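Local structure of VgrG protein (Vibrio cholerae, 4DTH) at residues 17-22 / 339-344; 177-182 / 346-351. The protein binds ATP and magnesium ions through its actin cross-linking domain, a toxin module that probably uses ATP to join actin monomers covalently. One frame throughout, in Å; residues are numbered along the deposited sequence.

Contact 1. Residues 17-22 / 339-344; sequences PTHFPK and GDKHSP
The backbones of P21 and G339 come within 4.5 Å of each other at their CA atoms, and there the N-H of G339 is shared between two carbonyls, F20 O and P21 O, in two weak hydrogen bonds. G339 sits where the chain turns a corner, with a positive phi of 91° that a residue without a side chain adopts easily, and its CA also lies against P21 O. P21, whose ring leaves it no N-H to offer, takes part through its carbonyl.

H19 carries most of the side-chain contact. Its CG stands anti to the backbone N (chi1 -170°), which sends the imidazole across to the 339-344 loop. NE2 donates to G339 O over 2.8 Å; the oxygen lies close to the ring plane, but NE2 stands well above the plane of the G339 carbonyl, and the N-H...O angle is a bent 143°. The other ring nitrogen, ND1, is hydrogen-bonded to the T337 hydroxyl, and with both nitrogens engaged the ring's rotation is fixed. K341 closes over one face: its CA makes a CH-pi contact 3.9 Å from the ring centroid, while its bent chain brings CG to 3.3 Å from H19 CD2. The aliphatic part of the chain runs on past the CD2 rim, so that methylenes, not the charged end, make the closest side-chain contact. P344 adds its CB, 3.9 Å from H19 ND1, the two side chains crossing at about a right angle.

The loop has its own brace, since D340 OD1 accepts from the N of H342 at 2.9 Å. This is an Asx turn superposed on a type I beta turn from D340 to S343, a compact reversal leading into strand 343-352 at the protein surface; the weakly bonded strand 19-20 pairs in parallel with 337-338, which immediately precedes the loop.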
loop_
_atom_site.group_PDB
_atom_site.type_symbol
_atom_site.label_atom_id
_atom_site.label_comp_id
_atom_site.label_asym_id
_atom_site.label_seq_id
_atom_site.Cartn_x
_atom_site.Cartn_y
_atom_site.Cartn_z
ATOM N N PRO A 17 -6.426 -12.392 1.682
ATOM C CA PRO A 17 -6.629 -12.956 3.025
ATOM C C PRO A 17 -6.374 -11.797 4.015
ATOM O O PRO A 17 -5.580 -10.887 3.720
ATOM C CB PRO A 17 -5.543 -14.024 3.150
ATOM C CG PRO A 17 -4.555 -13.723 2.084
ATOM C CD PRO A 17 -5.229 -12.956 1.013
ATOM N N THR A 18 -7.082 -11.788 5.142
ATOM C CA THR A 18 -6.965 -10.708 6.130
ATOM C C THR A 18 -6.183 -11.150 7.363
ATOM O O THR A 18 -5.610 -10.302 8.051
ATOM C CB THR A 18 -8.363 -10.217 6.543
ATOM O OG1 THR A 18 -9.130 -11.337 6.996
ATOM C CG2 THR A 18 -9.093 -9.492 5.422
ATOM N N HIS A 19 -6.175 -12.464 7.661
ATOM C CA HIS A 19 -5.511 -12.987 8.856
ATOM C C HIS A 19 -4.203 -13.731 8.617
ATOM O O HIS A 19 -4.130 -14.610 7.760
ATOM C CB HIS A 19 -6.467 -13.865 9.684
ATOM C CG HIS A 19 -5.903 -14.224 11.027
ATOM N ND1 HIS A 19 -6.042 -13.382 12.115
ATOM C CD2 HIS A 19 -5.120 -15.271 11.384
ATOM C CE1 HIS A 19 -5.392 -13.967 13.106
ATOM N NE2 HIS A 19 -4.821 -15.108 12.710
ATOM N N PHE A 20 -3.192 -13.417 9.437
ATOM C CA PHE A 20 -1.888 -14.086 9.455
ATOM C C PHE A 20 -1.478 -14.399 10.883
ATOM O O PHE A 20 -1.785 -13.614 11.780
ATOM C CB PHE A 20 -0.807 -13.276 8.716
ATOM C CG PHE A 20 -1.083 -13.272 7.228
ATOM C CD1 PHE A 20 -0.688 -14.340 6.425
ATOM C CD2 PHE A 20 -1.811 -12.242 6.640
ATOM C CE1 PHE A 20 -1.000 -14.365 5.055
ATOM C CE2 PHE A 20 -2.121 -12.268 5.269
ATOM C CZ PHE A 20 -1.712 -13.328 4.487
ATOM N N PRO A 21 -0.795 -15.545 11.131
ATOM C CA PRO A 21 -0.395 -15.858 12.518
ATOM C C PRO A 21 0.548 -14.822 13.126
ATOM O O PRO A 21 0.431 -14.502 14.312
ATOM C CB PRO A 21 0.298 -17.220 12.398
ATOM C CG PRO A 21 0.698 -17.324 10.957
ATOM C CD PRO A 21 -0.363 -16.606 10.190
ATOM N N LYS A 22 1.471 -14.275 12.295
ATOM C CA LYS A 22 2.465 -13.296 12.726
ATOM C C LYS A 22 2.537 -12.185 11.672
ATOM O O LYS A 22 1.531 -11.900 11.018
ATOM C CB LYS A 22 3.842 -13.979 12.910
ATOM C CG LYS A 22 3.879 -15.060 13.998
ATOM C CD LYS A 22 5.164 -15.869 13.921
ATOM C CE LYS A 22 5.083 -17.014 12.939
ATOM N NZ LYS A 22 6.427 -17.524 12.576
ATOM N N GLY A 339 -2.279 -13.091 14.935
ATOM C CA GLY A 339 -2.351 -13.959 16.105
ATOM C C GLY A 339 -3.246 -15.159 15.937
ATOM O O GLY A 339 -3.218 -15.832 14.899
ATOM N N ASP A 340 -4.043 -15.437 16.981
ATOM C CA ASP A 340 -4.971 -16.560 16.994
ATOM C C ASP A 340 -6.152 -16.215 16.103
ATOM O O ASP A 340 -6.835 -15.224 16.347
ATOM C CB ASP A 340 -5.436 -16.843 18.432
ATOM C CG ASP A 340 -6.323 -18.062 18.643
ATOM O OD1 ASP A 340 -6.881 -18.573 17.626
ATOM O OD2 ASP A 340 -6.482 -18.499 19.802
ATOM N N LYS A 341 -6.437 -17.088 15.113
ATOM C CA LYS A 341 -7.520 -16.938 14.125
ATOM C C LYS A 341 -8.883 -16.814 14.825
ATOM O O LYS A 341 -9.838 -16.197 14.256
ATOM C CB LYS A 341 -7.556 -18.194 13.251
ATOM C CG LYS A 341 -6.879 -17.998 11.935
ATOM C CD LYS A 341 -5.962 -19.145 11.569
ATOM C CE LYS A 341 -4.669 -18.668 10.942
ATOM N NZ LYS A 341 -4.726 -18.681 9.456
ATOM N N HIS A 342 -8.950 -17.426 16.022
ATOM C CA HIS A 342 -10.154 -17.497 16.812
ATOM C C HIS A 342 -10.419 -16.257 17.672
ATOM O O HIS A 342 -11.575 -15.938 17.956
ATOM C CB HIS A 342 -10.098 -18.773 17.610
ATOM C CG HIS A 342 -11.326 -18.993 18.360
ATOM N ND1 HIS A 342 -12.521 -19.267 17.723
ATOM C CD2 HIS A 342 -11.526 -18.843 19.668
ATOM C CE1 HIS A 342 -13.406 -19.324 18.699
ATOM N NE2 HIS A 342 -12.842 -19.092 19.890
ATOM N N SER A 343 -9.332 -15.581 18.123
ATOM C CA SER A 343 -9.408 -14.352 18.925
ATOM C C SER A 343 -8.442 -13.395 18.214
ATOM O O SER A 343 -7.317 -13.192 18.690
ATOM C CB SER A 343 -9.019 -14.615 20.383
ATOM O OG SER A 343 -9.351 -13.501 21.202
ATOM N N PRO A 344 -8.794 -12.928 16.983
ATOM C CA PRO A 344 -7.832 -12.124 16.202
ATOM C C PRO A 344 -7.512 -10.764 16.786
ATOM O O PRO A 344 -8.362 -10.148 17.424
ATOM C CB PRO A 344 -8.468 -12.014 14.810
ATOM C CG PRO A 344 -9.693 -12.840 14.840
ATOM C CD PRO A 344 -10.073 -13.066 16.259
#

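Contact 2. Residues 177-182 / 346-351; sequences VGVAAK and LAILFE. With ATP (adenosine-5'-triphosphate), chain B.
L349 packs over G178 on the side of the sheet where adenine lies. L349 CG is 3.7 Å from G178 CA, a closeness that the missing side chain of G178 permits, and L349 CD2 reaches 3.4 Å from C5 of the ATP base, giving it an apolar floor. Beneath them strands 177-180 and 346-351 form an antiparallel beta ladder: V177 with F350 and V179 with I348 are hydrogen-bonded pairs, G178 with L349 a non-hydrogen-bonded one. At the far end A181 N donates to L346 O, and a water bridges that same oxygen to K182 N. Past the strand end, A181 CB touches both L346 CD2 (3.7 Å) and I348 CG2 (3.9 Å).

On the face away from adenine, branched and aromatic residues fill the core. V179 CG2 meets the edge of the F350 ring at CE2, 4.3 Å away. Helix 190-196 packs on this face through L192 and L195.

Further out, the backbones of S24 and G178 are hydrogen-bonded, S24 OG also binding ATP, and T281 OG1 bonds the N of L349. E351, its chain extended (CG anti to the backbone N, chi1 178°), binds magnesium with E28 and Q174, and R353 forms a salt bridge with its OE2.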
loop_
_atom_site.group_PDB
_atom_site.type_symbol
_atom_site.label_atom_id
_atom_site.label_comp_id
_atom_site.label_asym_id
_atom_site.label_seq_id
_atom_site.Cartn_x
_atom_site.Cartn_y
_atom_site.Cartn_z
ATOM N N VAL A 177 4.249 -4.200 4.803
ATOM C CA VAL A 177 4.457 -5.085 5.948
ATOM C C VAL A 177 3.309 -4.888 6.932
ATOM O O VAL A 177 2.972 -3.750 7.262
ATOM C CB VAL A 177 5.850 -4.835 6.605
ATOM C CG1 VAL A 177 5.990 -5.536 7.964
ATOM C CG2 VAL A 177 6.988 -5.237 5.666
ATOM N N GLY A 178 2.743 -5.996 7.403
ATOM C CA GLY A 178 1.696 -5.977 8.415
ATOM C C GLY A 178 2.205 -6.580 9.703
ATOM O O GLY A 178 2.810 -7.652 9.672
ATOM N N VAL A 179 2.008 -5.886 10.839
ATOM C CA VAL A 179 2.428 -6.364 12.174
ATOM C C VAL A 179 1.288 -6.213 13.174
ATOM O O VAL A 179 0.404 -5.381 12.951
ATOM C CB VAL A 179 3.711 -5.644 12.701
ATOM C CG1 VAL A 179 4.928 -5.961 11.840
ATOM C CG2 VAL A 179 3.504 -4.131 12.841
ATOM N N ALA A 180 1.335 -6.954 14.311
ATOM C CA ALA A 180 0.354 -6.790 15.387
ATOM C C ALA A 180 0.507 -5.346 15.896
ATOM O O ALA A 180 1.640 -4.886 16.097
ATOM C CB ALA A 180 0.647 -7.765 16.526
ATOM N N ALA A 181 -0.620 -4.615 16.025
ATOM C CA ALA A 181 -0.617 -3.220 16.478
ATOM C C ALA A 181 0.015 -3.089 17.870
ATOM O O ALA A 181 0.775 -2.147 18.101
ATOM C CB ALA A 181 -2.026 -2.652 16.478
ATOM N N LYS A 182 -0.206 -4.094 18.744
ATOM C CA LYS A 182 0.361 -4.123 20.093
ATOM C C LYS A 182 1.897 -4.256 20.106
ATOM O O LYS A 182 2.526 -4.039 21.144
ATOM C CB LYS A 182 -0.316 -5.204 20.953
ATOM C CG LYS A 182 0.019 -6.633 20.546
ATOM C CD LYS A 182 -0.557 -7.635 21.527
ATOM C CE LYS A 182 -0.061 -9.014 21.200
ATOM N NZ LYS A 182 -0.802 -10.071 21.931
ATOM N N LEU A 346 -5.669 -6.807 16.158
ATOM C CA LEU A 346 -5.468 -5.813 15.109
ATOM C C LEU A 346 -4.066 -5.840 14.525
ATOM O O LEU A 346 -3.076 -5.873 15.261
ATOM C CB LEU A 346 -5.797 -4.399 15.637
ATOM C CG LEU A 346 -5.478 -3.213 14.712
ATOM C CD1 LEU A 346 -6.442 -3.137 13.524
ATOM C CD2 LEU A 346 -5.528 -1.907 15.476
ATOM N N ALA A 347 -3.997 -5.838 13.185
ATOM C CA ALA A 347 -2.753 -5.720 12.456
ATOM C C ALA A 347 -2.755 -4.324 11.851
ATOM O O ALA A 347 -3.803 -3.829 11.418
ATOM C CB ALA A 347 -2.669 -6.766 11.344
ATOM N N ILE A 348 -1.591 -3.681 11.853
ATOM C CA ILE A 348 -1.402 -2.361 11.246
ATOM C C ILE A 348 -0.363 -2.495 10.159
ATOM O O ILE A 348 0.635 -3.201 10.333
ATOM C CB ILE A 348 -1.134 -1.213 12.265
ATOM C CG1 ILE A 348 0.074 -1.535 13.188
ATOM C CG2 ILE A 348 -2.432 -0.902 13.048
ATOM C CD1 ILE A 348 0.488 -0.381 14.194
ATOM N N LEU A 349 -0.633 -1.875 9.004
ATOM C CA LEU A 349 0.187 -2.030 7.807
ATOM C C LEU A 349 0.979 -0.820 7.401
ATOM O O LEU A 349 0.554 0.304 7.632
ATOM C CB LEU A 349 -0.700 -2.500 6.650
ATOM C CG LEU A 349 -0.924 -4.019 6.585
ATOM C CD1 LEU A 349 -1.836 -4.527 7.722
ATOM C CD2 LEU A 349 -1.508 -4.383 5.291
ATOM N N PHE A 350 2.143 -1.058 6.761
ATOM C CA PHE A 350 3.037 0.025 6.362
ATOM C C PHE A 350 3.617 -0.216 5.003
ATOM O O PHE A 350 4.123 -1.305 4.730
ATOM C CB PHE A 350 4.167 0.195 7.395
ATOM C CG PHE A 350 3.647 0.450 8.786
ATOM C CD1 PHE A 350 3.364 1.745 9.213
ATOM C CD2 PHE A 350 3.374 -0.607 9.649
ATOM C CE1 PHE A 350 2.819 1.977 10.476
ATOM C CE2 PHE A 350 2.834 -0.375 10.917
ATOM C CZ PHE A 350 2.550 0.914 11.318
ATOM N N GLU A 351 3.576 0.820 4.157
ATOM C CA GLU A 351 4.097 0.736 2.803
ATOM C C GLU A 351 5.480 1.368 2.712
ATOM O O GLU A 351 5.650 2.555 3.021
ATOM C CB GLU A 351 3.116 1.427 1.834
ATOM C CG GLU A 351 3.580 1.451 0.389
ATOM C CD GLU A 351 2.658 2.198 -0.556
ATOM O OE1 GLU A 351 1.423 2.116 -0.378
ATOM O OE2 GLU A 351 3.172 2.803 -1.522
HETATM P PG ATP B . -3.090 2.997 -2.134
HETATM O O1G ATP B . -1.713 3.192 -1.583
HETATM O O2G ATP B . -4.134 3.433 -1.144
HETATM O O3G ATP B . -3.304 3.756 -3.413
HETATM P PB ATP B . -4.320 0.508 -2.904
HETATM O O1B ATP B . -5.618 0.868 -2.298
HETATM O O2B ATP B . -4.440 0.629 -4.404
HETATM O O3B ATP B . -3.255 1.429 -2.412
HETATM P PA ATP B . -4.038 -1.767 -1.244
HETATM O O1A ATP B . -4.628 -0.903 -0.200
HETATM O O2A ATP B . -4.990 -2.947 -1.460
HETATM O O3A ATP B . -3.923 -0.995 -2.513
HETATM O "O5'" ATP B . -2.594 -2.260 -0.750
HETATM C "C5'" ATP B . -1.991 -3.315 -1.518
HETATM C "C4'" ATP B . -0.712 -3.813 -0.899
HETATM O "O4'" ATP B . -0.952 -4.237 0.474
HETATM C "C3'" ATP B . -0.130 -5.040 -1.604
HETATM O "O3'" ATP B . 1.295 -5.052 -1.591
HETATM C "C2'" ATP B . -0.713 -6.180 -0.779
HETATM O "O2'" ATP B . -0.051 -7.421 -0.959
HETATM C "C1'" ATP B . -0.543 -5.591 0.606
HETATM N N9 ATP B . -1.301 -6.229 1.685
HETATM C C8 ATP B . -2.658 -6.386 1.763
HETATM N N7 ATP B . -3.054 -6.988 2.859
HETATM C C5 ATP B . -1.877 -7.249 3.546
HETATM C C6 ATP B . -1.605 -7.857 4.788
HETATM N N6 ATP B . -2.549 -8.341 5.606
HETATM N N1 ATP B . -0.313 -7.935 5.179
HETATM C C2 ATP B . 0.637 -7.440 4.381
HETATM N N3 ATP B . 0.506 -6.846 3.197
HETATM C C4 ATP B . -0.786 -6.782 2.825
HETATM O O HOH W 1 -2.480 -5.872 18.119
#

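In the fold
Contacts 1 and 2 have centres about 12 Å apart, on the same side of the chain's centre, and are joined by strand 343-352, whose first residues, 343-344, belong to contact 1 and whose residues 346-351 belong to contact 2. Along the chain the order is 17-22, 177-182, 339-344, 346-351, so the two pairings interleave: contact 1 ties the N-terminal part, and contact 2 the middle of the chain, to the same late strand. Contact 1 lies at the surface, contact 2 in the buried interior. Both reach the nucleotide: F20 from 17-22 and G178, L349 and E351 from contact 2 belong to the ATP pocket, which is thus assembled from segments far apart in sequence.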